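Local coordinates for protein hexokinase (Schistosoma mansoni, PDB 1BDG) that phosphorylates glucose and other hexoses at the 6-hydroxyl with ATP, probably as the first step of glycolysis in this parasite, at residues 211-216 against 387-392; 284-289 against 375-380; 329-334 against 365-370; 402-407 against 429-434. All blocks are in the same frame, centred on the assembly; numbering follows the deposited sequence.

Contact 1. Residues 211-216 against 387-392. With SO4 (sulfate ion), chain E.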
loop_
_atom_site.group_PDB
_atom_site.type_symbol
_atom_site.label_atom_id
_atom_site.label_comp_id
_atom_site.label_asym_id
_atom_site.label_seq_id
_atom_site.Cartn_x
_atom_site.Cartn_y
_atom_site.Cartn_z
ATOM N N LYS A 211 21.738 4.257 -4.255
ATOM C CA LYS A 211 21.662 3.937 -2.843
ATOM C C LYS A 211 20.303 3.455 -2.350
ATOM O O LYS A 211 20.140 3.156 -1.174
ATOM C CB LYS A 211 22.117 5.130 -2.037
ATOM N N CYS A 212 19.332 3.366 -3.245
ATOM C CA CYS A 212 17.994 2.915 -2.878
ATOM C C CYS A 212 17.942 1.434 -2.551
ATOM O O CYS A 212 18.102 0.594 -3.445
ATOM C CB CYS A 212 17.040 3.154 -4.033
ATOM S SG CYS A 212 15.285 3.221 -3.570
ATOM N N ALA A 213 17.668 1.106 -1.294
ATOM C CA ALA A 213 17.585 -0.291 -0.884
ATOM C C ALA A 213 16.199 -0.681 -0.349
ATOM O O ALA A 213 15.989 -1.833 0.055
ATOM C CB ALA A 213 18.651 -0.598 0.140
ATOM N N VAL A 214 15.248 0.256 -0.389
ATOM C CA VAL A 214 13.889 0.012 0.105
ATOM C C VAL A 214 12.846 0.553 -0.876
ATOM O O VAL A 214 13.109 1.501 -1.608
ATOM C CB VAL A 214 13.673 0.679 1.482
ATOM C CG1 VAL A 214 12.412 0.192 2.109
ATOM C CG2 VAL A 214 14.827 0.389 2.394
ATOM N N GLY A 215 11.670 -0.059 -0.897
ATOM C CA GLY A 215 10.609 0.385 -1.777
ATOM C C GLY A 215 9.342 0.443 -0.957
ATOM O O GLY A 215 8.730 -0.592 -0.716
ATOM N N LEU A 216 8.957 1.630 -0.504
ATOM C CA LEU A 216 7.768 1.793 0.333
ATOM C C LEU A 216 6.488 2.213 -0.374
ATOM O O LEU A 216 6.482 3.168 -1.139
ATOM C CB LEU A 216 8.074 2.793 1.453
ATOM C CG LEU A 216 6.979 3.242 2.421
ATOM C CD1 LEU A 216 6.448 2.062 3.238
ATOM C CD2 LEU A 216 7.544 4.306 3.334
ATOM N N ARG A 387 16.759 -0.817 10.463
ATOM C CA ARG A 387 17.420 -1.581 11.512
ATOM C C ARG A 387 17.789 -2.978 11.033
ATOM O O ARG A 387 18.603 -3.653 11.644
ATOM C CB ARG A 387 16.536 -1.680 12.747
ATOM C CG ARG A 387 16.410 -0.376 13.484
ATOM C CD ARG A 387 16.111 -0.585 14.951
ATOM N NE ARG A 387 15.606 0.643 15.560
ATOM C CZ ARG A 387 14.532 0.704 16.344
ATOM N NH1 ARG A 387 13.835 -0.393 16.635
ATOM N NH2 ARG A 387 14.162 1.871 16.851
ATOM N N ARG A 388 17.171 -3.395 9.935
ATOM C CA ARG A 388 17.418 -4.693 9.339
ATOM C C ARG A 388 18.448 -4.515 8.238
ATOM O O ARG A 388 19.549 -5.048 8.330
ATOM C CB ARG A 388 16.110 -5.270 8.798
ATOM C CG ARG A 388 16.256 -6.526 7.995
ATOM C CD ARG A 388 15.010 -7.389 8.131
ATOM N NE ARG A 388 15.072 -8.278 9.298
ATOM C CZ ARG A 388 15.913 -9.307 9.444
ATOM N NH1 ARG A 388 16.795 -9.617 8.511
ATOM N NH2 ARG A 388 15.858 -10.041 10.533
ATOM N N ILE A 389 18.110 -3.753 7.205
ATOM C CA ILE A 389 19.052 -3.490 6.119
ATOM C C ILE A 389 20.437 -3.161 6.711
ATOM O O ILE A 389 21.450 -3.717 6.287
ATOM C CB ILE A 389 18.533 -2.338 5.213
ATOM C CG1 ILE A 389 17.460 -2.871 4.266
ATOM C CG2 ILE A 389 19.648 -1.695 4.443
ATOM C CD1 ILE A 389 17.358 -2.120 2.977
ATOM N N ASN A 390 20.457 -2.298 7.723
ATOM C CA ASN A 390 21.679 -1.914 8.424
ATOM C C ASN A 390 22.700 -1.058 7.632
ATOM O O ASN A 390 23.677 -0.564 8.214
ATOM C CB ASN A 390 22.354 -3.163 9.042
ATOM N N ARG A 391 22.468 -0.866 6.334
ATOM C CA ARG A 391 23.358 -0.061 5.513
ATOM C C ARG A 391 23.428 1.319 6.144
ATOM O O ARG A 391 22.440 1.794 6.700
ATOM C CB ARG A 391 22.804 0.062 4.092
ATOM C CG ARG A 391 22.864 -1.219 3.305
ATOM C CD ARG A 391 22.367 -1.085 1.858
ATOM N NE ARG A 391 22.648 -2.343 1.164
ATOM C CZ ARG A 391 22.396 -2.599 -0.119
ATOM N NH1 ARG A 391 21.843 -1.681 -0.900
ATOM N NH2 ARG A 391 22.706 -3.792 -0.621
ATOM N N SER A 392 24.571 1.981 6.037
ATOM C CA SER A 392 24.729 3.306 6.621
ATOM C C SER A 392 24.146 4.432 5.761
ATOM O O SER A 392 24.056 5.577 6.224
ATOM C CB SER A 392 26.189 3.574 6.921
HETATM S S SO4 E . 18.154 -11.462 11.441
HETATM O O1 SO4 E . 17.476 -10.758 12.499
HETATM O O2 SO4 E . 18.385 -10.565 10.348
HETATM O O3 SO4 E . 19.414 -11.956 11.939
HETATM O O4 SO4 E . 17.344 -12.561 10.984
#
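Ala213 and Ile389 mark the closest approach of the two backbones, their CA atoms 7.8 Å apart, where strand 212-218 faces the C-terminal end of helix 357-389. The helix stops at Ile389. Asn390 follows with positive phi (69°), and this turn starts the chain back toward the sheet, which it joins as strand 393-399. Ile389 reaches the strand through its terminal methyl. CD1 lies 3.5 Å from Ala213 CB and also meets Ala213 O, and Val214 CG2 stands 3.6 Å from the same Ile389 CD1. The Val214 branch that makes this contact is the one beside its backbone N; CG1 is turned anti to that N (chi1 -168°). Arg391 runs out extended from CG to NE and lays NH1 3.5 Å from Ala213 CB, its guanidinium oblique to the methyl. The alanine methyl thus touches NH1 of a guanidinium whose NH2 is engaged by Glu243 in a salt bridge. Arg388 points to the far side, where its guanidinium is paired with Glu228; a sulfate ion, probably from the crystallisation liquor, is modelled too close to Arg388 for its bonding to be trusted. Strand 222-229 lies alongside, with Tyr226 touching both Arg388 and Ile389. The strand and helix end are therefore joined mainly by methyl contacts, with the Arg391 side chain at the border and a combined buried surface of 153 Å². The neighbouring arginines find their acidic partners on strands 222-229 and 243-247 of the same sheet, which leaves a small apolar seam bordered by ion pairs.

Contact 2. Residues 284-289 against 375-380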
loop_
_atom_site.group_PDB
_atom_site.type_symbol
_atom_site.label_atom_id
_atom_site.label_comp_id
_atom_site.label_asym_id
_atom_site.label_seq_id
_atom_site.Cartn_x
_atom_site.Cartn_y
_atom_site.Cartn_z
ATOM N N LYS A 284 -4.710 -1.840 8.026
ATOM C CA LYS A 284 -5.946 -1.147 8.330
ATOM C C LYS A 284 -5.762 0.046 9.266
ATOM O O LYS A 284 -6.676 0.868 9.417
ATOM C CB LYS A 284 -6.952 -2.151 8.884
ATOM C CG LYS A 284 -7.440 -3.108 7.826
ATOM C CD LYS A 284 -8.092 -4.330 8.399
ATOM C CE LYS A 284 -9.199 -4.830 7.490
ATOM N NZ LYS A 284 -8.967 -6.172 6.934
ATOM N N MET A 285 -4.592 0.131 9.905
ATOM C CA MET A 285 -4.280 1.232 10.815
ATOM C C MET A 285 -3.529 2.316 10.066
ATOM O O MET A 285 -3.538 3.463 10.479
ATOM C CB MET A 285 -3.391 0.765 11.980
ATOM C CG MET A 285 -3.998 -0.265 12.949
ATOM S SD MET A 285 -2.779 -1.026 14.064
ATOM C CE MET A 285 -2.850 -0.001 15.483
ATOM N N VAL A 286 -2.970 1.954 8.914
ATOM C CA VAL A 286 -2.134 2.838 8.100
ATOM C C VAL A 286 -2.590 3.322 6.704
ATOM O O VAL A 286 -2.513 4.517 6.411
ATOM C CB VAL A 286 -0.719 2.200 7.932
ATOM C CG1 VAL A 286 0.199 3.102 7.157
ATOM C CG2 VAL A 286 -0.124 1.891 9.273
ATOM N N SER A 287 -3.042 2.406 5.850
ATOM C CA SER A 287 -3.420 2.735 4.480
ATOM C C SER A 287 -4.630 3.607 4.152
ATOM O O SER A 287 -5.620 3.665 4.889
ATOM C CB SER A 287 -3.509 1.457 3.667
ATOM O OG SER A 287 -4.672 0.718 4.006
ATOM N N GLY A 288 -4.575 4.171 2.947
ATOM C CA GLY A 288 -5.618 5.036 2.427
ATOM C C GLY A 288 -7.008 4.444 2.247
ATOM O O GLY A 288 -7.987 5.176 2.259
ATOM N N MET A 289 -7.125 3.147 2.041
ATOM C CA MET A 289 -8.443 2.549 1.882
ATOM C C MET A 289 -9.189 2.461 3.203
ATOM O O MET A 289 -10.424 2.419 3.225
ATOM C CB MET A 289 -8.315 1.143 1.294
ATOM C CG MET A 289 -9.581 0.322 1.337
ATOM S SD MET A 289 -9.360 -1.244 0.511
ATOM C CE MET A 289 -10.906 -1.418 -0.254
ATOM N N ALA A 375 0.665 7.892 9.899
ATOM C CA ALA A 375 2.015 8.263 9.461
ATOM C C ALA A 375 3.063 7.674 10.396
ATOM O O ALA A 375 3.950 6.947 9.964
ATOM C CB ALA A 375 2.159 9.789 9.383
ATOM N N TYR A 376 2.922 7.935 11.686
ATOM C CA TYR A 376 3.851 7.412 12.669
ATOM C C TYR A 376 4.006 5.900 12.571
ATOM O O TYR A 376 5.101 5.381 12.741
ATOM C CB TYR A 376 3.400 7.800 14.070
ATOM C CG TYR A 376 3.593 9.253 14.394
ATOM C CD1 TYR A 376 4.427 10.055 13.619
ATOM C CD2 TYR A 376 2.964 9.829 15.486
ATOM C CE1 TYR A 376 4.631 11.384 13.925
ATOM C CE2 TYR A 376 3.159 11.166 15.799
ATOM C CZ TYR A 376 3.995 11.933 15.010
ATOM O OH TYR A 376 4.184 13.255 15.297
ATOM N N LEU A 377 2.922 5.185 12.293
ATOM C CA LEU A 377 3.027 3.738 12.179
ATOM C C LEU A 377 3.940 3.330 11.011
ATOM O O LEU A 377 4.844 2.507 11.193
ATOM C CB LEU A 377 1.645 3.081 12.093
ATOM C CG LEU A 377 0.851 2.928 13.399
ATOM C CD1 LEU A 377 -0.515 2.331 13.146
ATOM C CD2 LEU A 377 1.615 2.062 14.369
ATOM N N ALA A 378 3.763 3.953 9.845
ATOM C CA ALA A 378 4.590 3.650 8.667
ATOM C C ALA A 378 6.029 4.028 8.995
ATOM O O ALA A 378 6.978 3.314 8.620
ATOM C CB ALA A 378 4.104 4.432 7.468
ATOM N N GLY A 379 6.160 5.128 9.740
ATOM C CA GLY A 379 7.451 5.631 10.167
ATOM C C GLY A 379 8.177 4.634 11.047
ATOM O O GLY A 379 9.386 4.451 10.923
ATOM N N ALA A 380 7.450 3.966 11.932
ATOM C CA ALA A 380 8.077 2.984 12.797
ATOM C C ALA A 380 8.576 1.890 11.882
ATOM O O ALA A 380 9.728 1.492 11.959
ATOM C CB ALA A 380 7.085 2.434 13.794
#
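Leu377 crosses both Met285 and Val286 at a slant, filling the angle between them with its CB and CD1. The CD1 branch comes up beside Met285, 3.5 Å from Met285 CB. The rest of the methionine passes over the same methyl: its chain bends at the last torsion, which brings CE to 4.0 Å from Leu377 CD1, with SD slightly farther off. One leucine methyl thus meets the methionine at both its root and its end. Val286 divides its two methyls between neighbouring residues of the helix. CG2, beside the backbone N, touches Leu377 CB at 3.5 Å, whereas CG1, anti to that N, is directed at Ala378 CB across a looser 4.1 Å. The CA atoms of Val286 and Leu377 are 6.6 Å apart. All four residues are buried, and their contact is wholly apolar. A polar link close by is made by Leu377 O, which accepts a hydrogen bond from the hydroxyl of Tyr282, just before residues 284-289. Beyond Val286 the chain turns through Ser287 into helix 288-304, whose first residues, Gly288 and Met289, belong by similarity to the ATP site; Val286 itself lies about 4 Å, side chain to side chain, from the substrate-binding Thr222. Here the long helix 357-389 backs the short helical segment 283-286 that leads from the glucose ligand Glu283 to the nucleotide site, within the large subdomain of the hexokinase fold.

Contact 3. Residues 329-334 against 365-370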
loop_
_atom_site.group_PDB
_atom_site.type_symbol
_atom_site.label_atom_id
_atom_site.label_comp_id
_atom_site.label_asym_id
_atom_site.label_seq_id
_atom_site.Cartn_x
_atom_site.Cartn_y
_atom_site.Cartn_z
ATOM N N THR A 329 -7.787 14.823 3.512
ATOM C CA THR A 329 -6.766 15.639 2.893
ATOM C C THR A 329 -7.103 17.108 3.150
ATOM O O THR A 329 -6.391 17.782 3.897
ATOM C CB THR A 329 -6.724 15.360 1.366
ATOM O OG1 THR A 329 -6.177 14.052 1.132
ATOM C CG2 THR A 329 -5.915 16.406 0.627
ATOM N N ASP A 330 -8.218 17.589 2.600
ATOM C CA ASP A 330 -8.585 18.991 2.784
ATOM C C ASP A 330 -8.712 19.352 4.261
ATOM O O ASP A 330 -8.161 20.362 4.728
ATOM C CB ASP A 330 -9.876 19.325 2.032
ATOM C CG ASP A 330 -9.692 19.343 0.514
ATOM O OD1 ASP A 330 -8.516 19.366 0.051
ATOM O OD2 ASP A 330 -10.727 19.339 -0.216
ATOM N N VAL A 331 -9.378 18.476 5.006
ATOM C CA VAL A 331 -9.600 18.675 6.433
ATOM C C VAL A 331 -8.324 19.019 7.199
ATOM O O VAL A 331 -8.369 19.799 8.144
ATOM C CB VAL A 331 -10.226 17.430 7.052
ATOM C CG1 VAL A 331 -10.545 17.674 8.500
ATOM C CG2 VAL A 331 -11.475 17.043 6.283
ATOM N N GLU A 332 -7.195 18.466 6.750
ATOM C CA GLU A 332 -5.881 18.667 7.370
ATOM C C GLU A 332 -5.229 20.050 7.235
ATOM O O GLU A 332 -4.344 20.395 8.032
ATOM C CB GLU A 332 -4.908 17.597 6.880
ATOM C CG GLU A 332 -4.822 16.395 7.798
ATOM C CD GLU A 332 -4.156 16.737 9.127
ATOM O OE1 GLU A 332 -2.980 17.176 9.105
ATOM O OE2 GLU A 332 -4.803 16.591 10.191
ATOM N N ARG A 333 -5.677 20.843 6.256
ATOM C CA ARG A 333 -5.150 22.199 6.025
ATOM C C ARG A 333 -5.821 23.256 6.920
ATOM O O ARG A 333 -5.591 24.459 6.757
ATOM C CB ARG A 333 -5.348 22.605 4.557
ATOM C CG ARG A 333 -4.919 21.540 3.550
ATOM C CD ARG A 333 -5.398 21.852 2.133
ATOM N NE ARG A 333 -5.211 20.702 1.242
ATOM C CZ ARG A 333 -4.023 20.224 0.873
ATOM N NH1 ARG A 333 -2.906 20.809 1.290
ATOM N NH2 ARG A 333 -3.945 19.175 0.071
ATOM N N ASP A 334 -6.634 22.811 7.873
ATOM C CA ASP A 334 -7.337 23.735 8.759
ATOM C C ASP A 334 -6.550 24.279 9.959
ATOM O O ASP A 334 -6.040 23.513 10.791
ATOM C CB ASP A 334 -8.645 23.097 9.264
ATOM C CG ASP A 334 -9.850 23.444 8.396
ATOM O OD1 ASP A 334 -9.829 24.504 7.712
ATOM O OD2 ASP A 334 -10.832 22.666 8.428
ATOM N N TYR A 365 -10.573 16.885 14.789
ATOM C CA TYR A 365 -9.720 16.257 15.783
ATOM C C TYR A 365 -9.714 14.749 15.511
ATOM O O TYR A 365 -8.671 14.098 15.576
ATOM C CB TYR A 365 -10.254 16.560 17.181
ATOM C CG TYR A 365 -9.394 16.045 18.303
ATOM C CD1 TYR A 365 -8.198 16.671 18.634
ATOM C CD2 TYR A 365 -9.797 14.942 19.056
ATOM C CE1 TYR A 365 -7.423 16.214 19.693
ATOM C CE2 TYR A 365 -9.034 14.472 20.111
ATOM C CZ TYR A 365 -7.852 15.110 20.430
ATOM O OH TYR A 365 -7.120 14.663 21.498
ATOM N N ALA A 366 -10.874 14.199 15.173
ATOM C CA ALA A 366 -10.961 12.784 14.866
ATOM C C ALA A 366 -10.030 12.457 13.688
ATOM O O ALA A 366 -9.272 11.499 13.758
ATOM C CB ALA A 366 -12.410 12.390 14.575
ATOM N N CYS A 367 -10.047 13.289 12.643
ATOM C CA CYS A 367 -9.176 13.124 11.463
ATOM C C CYS A 367 -7.697 13.161 11.857
ATOM O O CYS A 367 -6.946 12.241 11.547
ATOM C CB CYS A 367 -9.401 14.241 10.429
ATOM S SG CYS A 367 -10.920 14.179 9.456
ATOM N N GLU A 368 -7.285 14.274 12.468
ATOM C CA GLU A 368 -5.917 14.486 12.943
ATOM C C GLU A 368 -5.394 13.285 13.745
ATOM O O GLU A 368 -4.267 12.844 13.544
ATOM C CB GLU A 368 -5.852 15.753 13.823
ATOM C CG GLU A 368 -4.520 15.940 14.539
ATOM C CD GLU A 368 -4.581 16.935 15.701
ATOM O OE1 GLU A 368 -5.167 16.606 16.763
ATOM O OE2 GLU A 368 -4.007 18.039 15.568
ATOM N N MET A 369 -6.209 12.773 14.665
ATOM C CA MET A 369 -5.817 11.637 15.484
ATOM C C MET A 369 -5.504 10.448 14.605
ATOM O O MET A 369 -4.405 9.892 14.661
ATOM C CB MET A 369 -6.922 11.243 16.471
ATOM C CG MET A 369 -7.150 12.219 17.601
ATOM S SD MET A 369 -5.638 12.754 18.364
ATOM C CE MET A 369 -5.538 11.653 19.739
ATOM N N VAL A 370 -6.464 10.089 13.764
ATOM C CA VAL A 370 -6.316 8.955 12.877
ATOM C C VAL A 370 -5.155 9.087 11.913
ATOM O O VAL A 370 -4.374 8.167 11.762
ATOM C CB VAL A 370 -7.611 8.714 12.092
ATOM C CG1 VAL A 370 -7.424 7.607 11.056
ATOM C CG2 VAL A 370 -8.740 8.378 13.075
#
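Helix 327-331 and the residues after it pack here on the long helix 357-389 of the large subdomain; Thr329 is the last of a run assigned by similarity to ATP binding. A type I turn from Val331 to Asp334 leads the chain away. Val331 and Cys367 form the apolar half: Val331 CG1, anti to its backbone N (chi1 -176°), lies 3.6 Å from Cys367 SG, and the sulfur is also near Val331 CB. Glu332 supplies the other half. Its chain bends at chi2 (-69°), which carries OE2 over the helix backbone to 3.6 Å from Glu368 CA. The two glutamates cross at about a right angle, with their carboxylate planes turned 47° apart and Glu332 OE2 5.6 Å from Glu368 OE2. A buried acid near a like charge would probably be disfavoured by itself, but Glu332 OE2 forms a salt bridge to Arg364, one turn before Glu368, which probably favours its ionised form. Arg364 also donates to Asp334 O, so it holds the turn at two points. Helix 340-349 covers Val331 through Thr342 and Met345, while helix 288-304 packs on Ala366 and Val370, and Tyr365 meets helix 5-16.

Contact 4. Residues 402-407 against 429-434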
loop_
_atom_site.group_PDB
_atom_site.type_symbol
_atom_site.label_atom_id
_atom_site.label_comp_id
_atom_site.label_asym_id
_atom_site.label_seq_id
_atom_site.Cartn_x
_atom_site.Cartn_y
_atom_site.Cartn_z
ATOM N N LEU A 402 -1.259 8.466 0.112
ATOM C CA LEU A 402 -1.009 9.019 1.420
ATOM C C LEU A 402 0.214 9.926 1.424
ATOM O O LEU A 402 0.149 11.077 1.871
ATOM C CB LEU A 402 -0.919 7.901 2.452
ATOM C CG LEU A 402 -2.325 7.587 2.945
ATOM C CD1 LEU A 402 -2.265 6.639 4.120
ATOM C CD2 LEU A 402 -2.995 8.886 3.381
ATOM N N TYR A 403 1.300 9.424 0.859
ATOM C CA TYR A 403 2.520 10.176 0.781
ATOM C C TYR A 403 2.250 11.406 -0.084
ATOM O O TYR A 403 2.490 12.533 0.338
ATOM C CB TYR A 403 3.636 9.307 0.162
ATOM C CG TYR A 403 4.939 10.050 -0.094
ATOM C CD1 TYR A 403 5.877 10.232 0.932
ATOM C CD2 TYR A 403 5.206 10.613 -1.349
ATOM C CE1 TYR A 403 7.050 10.959 0.717
ATOM C CE2 TYR A 403 6.367 11.339 -1.578
ATOM C CZ TYR A 403 7.290 11.511 -0.546
ATOM O OH TYR A 403 8.461 12.200 -0.786
ATOM N N LYS A 404 1.692 11.180 -1.268
ATOM C CA LYS A 404 1.421 12.242 -2.233
ATOM C C LYS A 404 0.434 13.348 -1.918
ATOM O O LYS A 404 0.799 14.523 -1.905
ATOM C CB LYS A 404 1.052 11.635 -3.577
ATOM C CG LYS A 404 2.240 11.045 -4.272
ATOM C CD LYS A 404 1.920 10.562 -5.665
ATOM C CE LYS A 404 1.433 9.143 -5.657
ATOM N NZ LYS A 404 1.638 8.566 -7.011
ATOM N N PHE A 405 -0.817 12.970 -1.682
ATOM C CA PHE A 405 -1.901 13.912 -1.455
ATOM C C PHE A 405 -2.157 14.387 -0.040
ATOM O O PHE A 405 -3.051 15.215 0.170
ATOM C CB PHE A 405 -3.210 13.322 -1.997
ATOM C CG PHE A 405 -3.122 12.821 -3.416
ATOM C CD1 PHE A 405 -2.941 13.700 -4.469
ATOM C CD2 PHE A 405 -3.218 11.461 -3.696
ATOM C CE1 PHE A 405 -2.859 13.232 -5.782
ATOM C CE2 PHE A 405 -3.138 10.989 -5.006
ATOM C CZ PHE A 405 -2.957 11.880 -6.049
ATOM N N HIS A 406 -1.392 13.909 0.935
ATOM C CA HIS A 406 -1.674 14.301 2.317
ATOM C C HIS A 406 -0.727 15.258 3.044
ATOM O O HIS A 406 0.439 14.932 3.303
ATOM C CB HIS A 406 -1.988 13.050 3.156
ATOM C CG HIS A 406 -3.279 12.386 2.769
ATOM N ND1 HIS A 406 -4.274 12.090 3.675
ATOM C CD2 HIS A 406 -3.752 12.002 1.557
ATOM C CE1 HIS A 406 -5.305 11.563 3.041
ATOM N NE2 HIS A 406 -5.014 11.499 1.755
ATOM N N PRO A 407 -1.239 16.446 3.420
ATOM C CA PRO A 407 -0.484 17.484 4.121
ATOM C C PRO A 407 0.004 16.960 5.457
ATOM O O PRO A 407 -0.795 16.527 6.282
ATOM C CB PRO A 407 -1.523 18.592 4.309
ATOM C CG PRO A 407 -2.425 18.401 3.182
ATOM C CD PRO A 407 -2.609 16.910 3.172
ATOM N N LEU A 429 13.728 9.875 1.937
ATOM C CA LEU A 429 12.599 9.438 1.122
ATOM C C LEU A 429 12.617 10.090 -0.261
ATOM O O LEU A 429 12.544 11.310 -0.380
ATOM C CB LEU A 429 11.276 9.727 1.840
ATOM C CG LEU A 429 11.049 8.912 3.118
ATOM C CD1 LEU A 429 9.792 9.356 3.835
ATOM C CD2 LEU A 429 10.966 7.440 2.778
ATOM N N ARG A 430 12.723 9.274 -1.300
ATOM C CA ARG A 430 12.765 9.757 -2.675
ATOM C C ARG A 430 11.508 9.228 -3.372
ATOM O O ARG A 430 11.374 8.023 -3.582
ATOM C CB ARG A 430 14.031 9.207 -3.345
ATOM C CG ARG A 430 14.383 9.761 -4.729
ATOM C CD ARG A 430 15.697 9.125 -5.233
ATOM N NE ARG A 430 16.440 9.971 -6.176
ATOM C CZ ARG A 430 16.011 10.313 -7.391
ATOM N NH1 ARG A 430 14.832 9.876 -7.823
ATOM N NH2 ARG A 430 16.751 11.110 -8.169
ATOM N N LEU A 431 10.549 10.107 -3.656
ATOM C CA LEU A 431 9.303 9.697 -4.317
ATOM C C LEU A 431 9.587 9.054 -5.663
ATOM O O LEU A 431 10.405 9.549 -6.428
ATOM C CB LEU A 431 8.364 10.897 -4.509
ATOM C CG LEU A 431 7.287 10.744 -5.593
ATOM C CD1 LEU A 431 5.929 10.545 -4.974
ATOM C CD2 LEU A 431 7.277 11.961 -6.480
ATOM N N SER A 432 8.899 7.954 -5.943
ATOM C CA SER A 432 9.051 7.212 -7.190
ATOM C C SER A 432 8.131 7.771 -8.294
ATOM O O SER A 432 7.151 7.129 -8.725
ATOM C CB SER A 432 8.752 5.747 -6.933
ATOM O OG SER A 432 8.790 5.011 -8.126
ATOM N N GLU A 433 8.522 8.934 -8.806
ATOM C CA GLU A 433 7.792 9.668 -9.825
ATOM C C GLU A 433 7.111 8.925 -10.959
ATOM O O GLU A 433 5.917 9.108 -11.170
ATOM C CB GLU A 433 8.694 10.733 -10.415
ATOM C CG GLU A 433 8.406 12.134 -9.906
ATOM C CD GLU A 433 9.449 13.132 -10.385
ATOM O OE1 GLU A 433 9.459 13.438 -11.608
ATOM O OE2 GLU A 433 10.268 13.584 -9.537
ATOM N N ASP A 434 7.857 8.094 -11.689
ATOM C CA ASP A 434 7.329 7.368 -12.860
ATOM C C ASP A 434 6.654 6.027 -12.559
ATOM O O ASP A 434 6.528 5.167 -13.445
ATOM C CB ASP A 434 8.451 7.184 -13.893
#
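Tyr403 leaves its helix with CG anti to the backbone N (chi1 174°), a setting that sends the ring from CB straight toward strand 426-431. The first ring atom to touch the strand is CD2, 3.7 Å from Leu431 CD1. Next comes CE2, which meets the same methyl at 3.5 Å and Leu431 CB at 3.6 Å, so the leucine lies along one flank of the ring, crossing it at a slant. On the other flank CE1 has a distant neighbour in Leu429 CD1, 4.5 Å away. At the tip, OH reaches past Leu431 CB, 3.9 Å off, and stops 4.2 Å from Leu429 O. Neither leucine methyl sits squarely over the ring; both approach obliquely. Lys404 adds its aliphatic part, with CG 3.8 Å from Leu431 CD1, before its chain bends and NZ pairs with Asp399 in a salt bridge. Val398 and Cys410 also touch Tyr403, placing the ring between the sheet and helix 409-420. The arrangement joins a short helix following strand 393-399 to the parallel edge strand 426-431, and residues 402-405 belong by similarity to the ATP site of this actin-like ATPase-clan fold.

In the fold
Helix 357-389 runs through three of the contacts: 365-370 serves contact 3, 375-380 contact 2, and 387-392 contact 1, where the helix ends. The centres of contacts 1 and 3 are 31 Å apart, with that of contact 2 lying 19 Å from contact 1 and 15 Å from contact 3. Contact 4 shares its sheet with contact 1 and touches contact 2, where Leu402 CD1 packs against Val286 O. It also touches contact 3, His406 and Pro407 meeting Thr329 and Arg333. Contacts 2, 3 and 4 each hold residues assigned by similarity to ATP binding. The side chain of Val286 in contact 2 is about 9 Å from the bound glucose. The side chain of Val214 in contact 1 is about 12 Å from the bound glucose.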